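Local coordinates for N-carbamoylsarcosine amidase related protein (Thermoplasma acidophilum, PDB 3EEF) that binds zinc and probably hydrolyses N-carbamoylsarcosine, as a member of the isochorismatase-like hydrolases, at residues 3-8 and 112-117. Sequence-based numbering, arbitrary orientation.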
loop_
_atom_site.group_PDB
_atom_site.type_symbol
_atom_site.label_atom_id
_atom_site.label_comp_id
_atom_site.label_asym_id
_atom_site.label_seq_id
_atom_site.Cartn_x
_atom_site.Cartn_y
_atom_site.Cartn_z
ATOM N N PRO A 3 19.272 10.569 7.904
ATOM C CA PRO A 3 19.244 9.311 7.226
ATOM C C PRO A 3 19.014 8.125 8.139
ATOM O O PRO A 3 19.336 8.181 9.341
ATOM C CB PRO A 3 20.641 9.230 6.645
ATOM C CG PRO A 3 21.494 9.837 7.741
ATOM C CD PRO A 3 20.627 10.888 8.394
ATOM N N ALA A 4 18.483 7.043 7.552
ATOM C CA ALA A 4 18.473 5.748 8.210
ATOM C C ALA A 4 19.192 4.754 7.345
ATOM O O ALA A 4 19.175 4.858 6.112
ATOM C CB ALA A 4 17.059 5.296 8.453
ATOM N N LEU A 5 19.809 3.770 7.986
ATOM C CA LEU A 5 20.511 2.735 7.236
ATOM C C LEU A 5 19.604 1.511 7.092
ATOM O O LEU A 5 19.079 1.012 8.079
ATOM C CB LEU A 5 21.823 2.365 7.920
ATOM C CG LEU A 5 22.633 1.242 7.308
ATOM C CD1 LEU A 5 23.318 1.677 5.963
ATOM C CD2 LEU A 5 23.633 0.751 8.362
ATOM N N VAL A 6 19.407 1.074 5.851
ATOM C CA VAL A 6 18.605 -0.099 5.542
ATOM C C VAL A 6 19.556 -1.167 5.039
ATOM O O VAL A 6 20.235 -0.954 4.036
ATOM C CB VAL A 6 17.492 0.201 4.499
ATOM C CG1 VAL A 6 16.679 -1.041 4.199
ATOM C CG2 VAL A 6 16.577 1.291 5.011
ATOM N N VAL A 7 19.633 -2.282 5.771
ATOM C CA VAL A 7 20.589 -3.354 5.493
ATOM C C VAL A 7 19.854 -4.519 4.863
ATOM O O VAL A 7 19.146 -5.273 5.569
ATOM C CB VAL A 7 21.298 -3.863 6.768
ATOM C CG1 VAL A 7 22.369 -4.819 6.370
ATOM C CG2 VAL A 7 21.924 -2.707 7.614
ATOM N N VAL A 8 20.026 -4.685 3.550
ATOM C CA VAL A 8 19.192 -5.633 2.784
ATOM C C VAL A 8 19.767 -7.074 2.660
ATOM O O VAL A 8 20.816 -7.254 2.075
ATOM C CB VAL A 8 18.887 -5.084 1.356
ATOM C CG1 VAL A 8 17.881 -6.016 0.628
ATOM C CG2 VAL A 8 18.364 -3.594 1.430
ATOM N N THR A 112 16.194 10.378 4.090
ATOM C CA THR A 112 17.187 9.777 3.229
ATOM C C THR A 112 17.409 8.353 3.683
ATOM O O THR A 112 17.567 8.106 4.895
ATOM C CB THR A 112 18.511 10.526 3.321
ATOM O OG1 THR A 112 18.283 11.902 3.019
ATOM C CG2 THR A 112 19.573 9.958 2.321
ATOM N N VAL A 113 17.421 7.417 2.737
ATOM C CA VAL A 113 17.771 6.040 3.065
ATOM C C VAL A 113 19.145 5.744 2.566
ATOM O O VAL A 113 19.515 6.121 1.450
ATOM C CB VAL A 113 16.760 4.992 2.479
ATOM C CG1 VAL A 113 15.403 5.112 3.216
ATOM C CG2 VAL A 113 16.610 5.145 0.988
ATOM N N VAL A 114 19.935 5.111 3.409
ATOM C CA VAL A 114 21.245 4.615 2.967
ATOM C C VAL A 114 21.137 3.132 2.830
ATOM O O VAL A 114 20.747 2.453 3.777
ATOM C CB VAL A 114 22.355 4.946 3.965
ATOM C CG1 VAL A 114 23.690 4.450 3.426
ATOM C CG2 VAL A 114 22.377 6.446 4.210
ATOM N N LEU A 115 21.453 2.632 1.647
ATOM C CA LEU A 115 21.197 1.224 1.289
ATOM C C LEU A 115 22.487 0.413 1.175
ATOM O O LEU A 115 23.400 0.790 0.465
ATOM C CB LEU A 115 20.471 1.154 -0.061
ATOM C CG LEU A 115 19.121 1.821 -0.168
ATOM C CD1 LEU A 115 18.578 1.698 -1.600
ATOM C CD2 LEU A 115 18.160 1.194 0.841
ATOM N N ILE A 116 22.555 -0.696 1.884
ATOM C CA ILE A 116 23.615 -1.654 1.694
ATOM C C ILE A 116 23.024 -3.067 1.681
ATOM O O ILE A 116 21.875 -3.275 2.122
ATOM C CB ILE A 116 24.675 -1.516 2.815
ATOM C CG1 ILE A 116 24.144 -1.982 4.166
ATOM C CG2 ILE A 116 25.160 -0.060 2.919
ATOM C CD1 ILE A 116 25.205 -1.908 5.277
ATOM N N GLY A 117 23.795 -4.025 1.164
ATOM C CA GLY A 117 23.429 -5.452 1.215
ATOM C C GLY A 117 23.273 -6.120 -0.145
ATOM O O GLY A 117 23.855 -5.690 -1.129
#
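Ile116 swings CG1 between its own backbone N and carbonyl carbon (chi1 70°), toward Val7, while Leu5 turns CG away from its N (chi1 176°) and the next torsion then directs CD1 to the neighbouring strand. Strands 3-8 and 112-116 are the central parallel pair of the Rossmann-like alpha/beta sheet of the isochorismatase fold. Val7 and Ile116 lie alongside each other, pointing the same way, with Val7 CG1 4.0 Å from Ile116 CG1. Two residues earlier on the same face, Leu5 CD1 reaches in, 3.8 Å from Val114 CG1 and 4.0 Å from Ile116 CG2. Beta-branched residues suit extended backbone, while the longer leucine spans the gap between strands; Phe38 of helix 22-40 packs on both Leu5 and Val114. Were Ile116 cut back to an alanine, the side of Val7 would probably face a gap and Leu5 CD1 would lose a neighbour. On the face carrying Ala4 and Val6, Leu115 CD2 packs 3.8 Å from Val6 CB, and helix 123-133 covers Val113 and Leu115, using the small Ala131 and Ala128.

Five backbone hydrogen bonds join the strands, Ala4, Val6 and Val8 donating and Val114 and Ile116 returning two. Pro3's missing N-H costs this pairing nothing, since the bonds begin with Ala4 N; Pro3 CA adds a CA-H...O contact to Thr112 O. At the other end Val8, its side chain about 9 Å from the zinc ion, meets Gly117, whose positive phi (119°) suits glycine: a CB there would run into Val8 O, which accepts a CA-H contact from Gly117 CA at 3.3 Å.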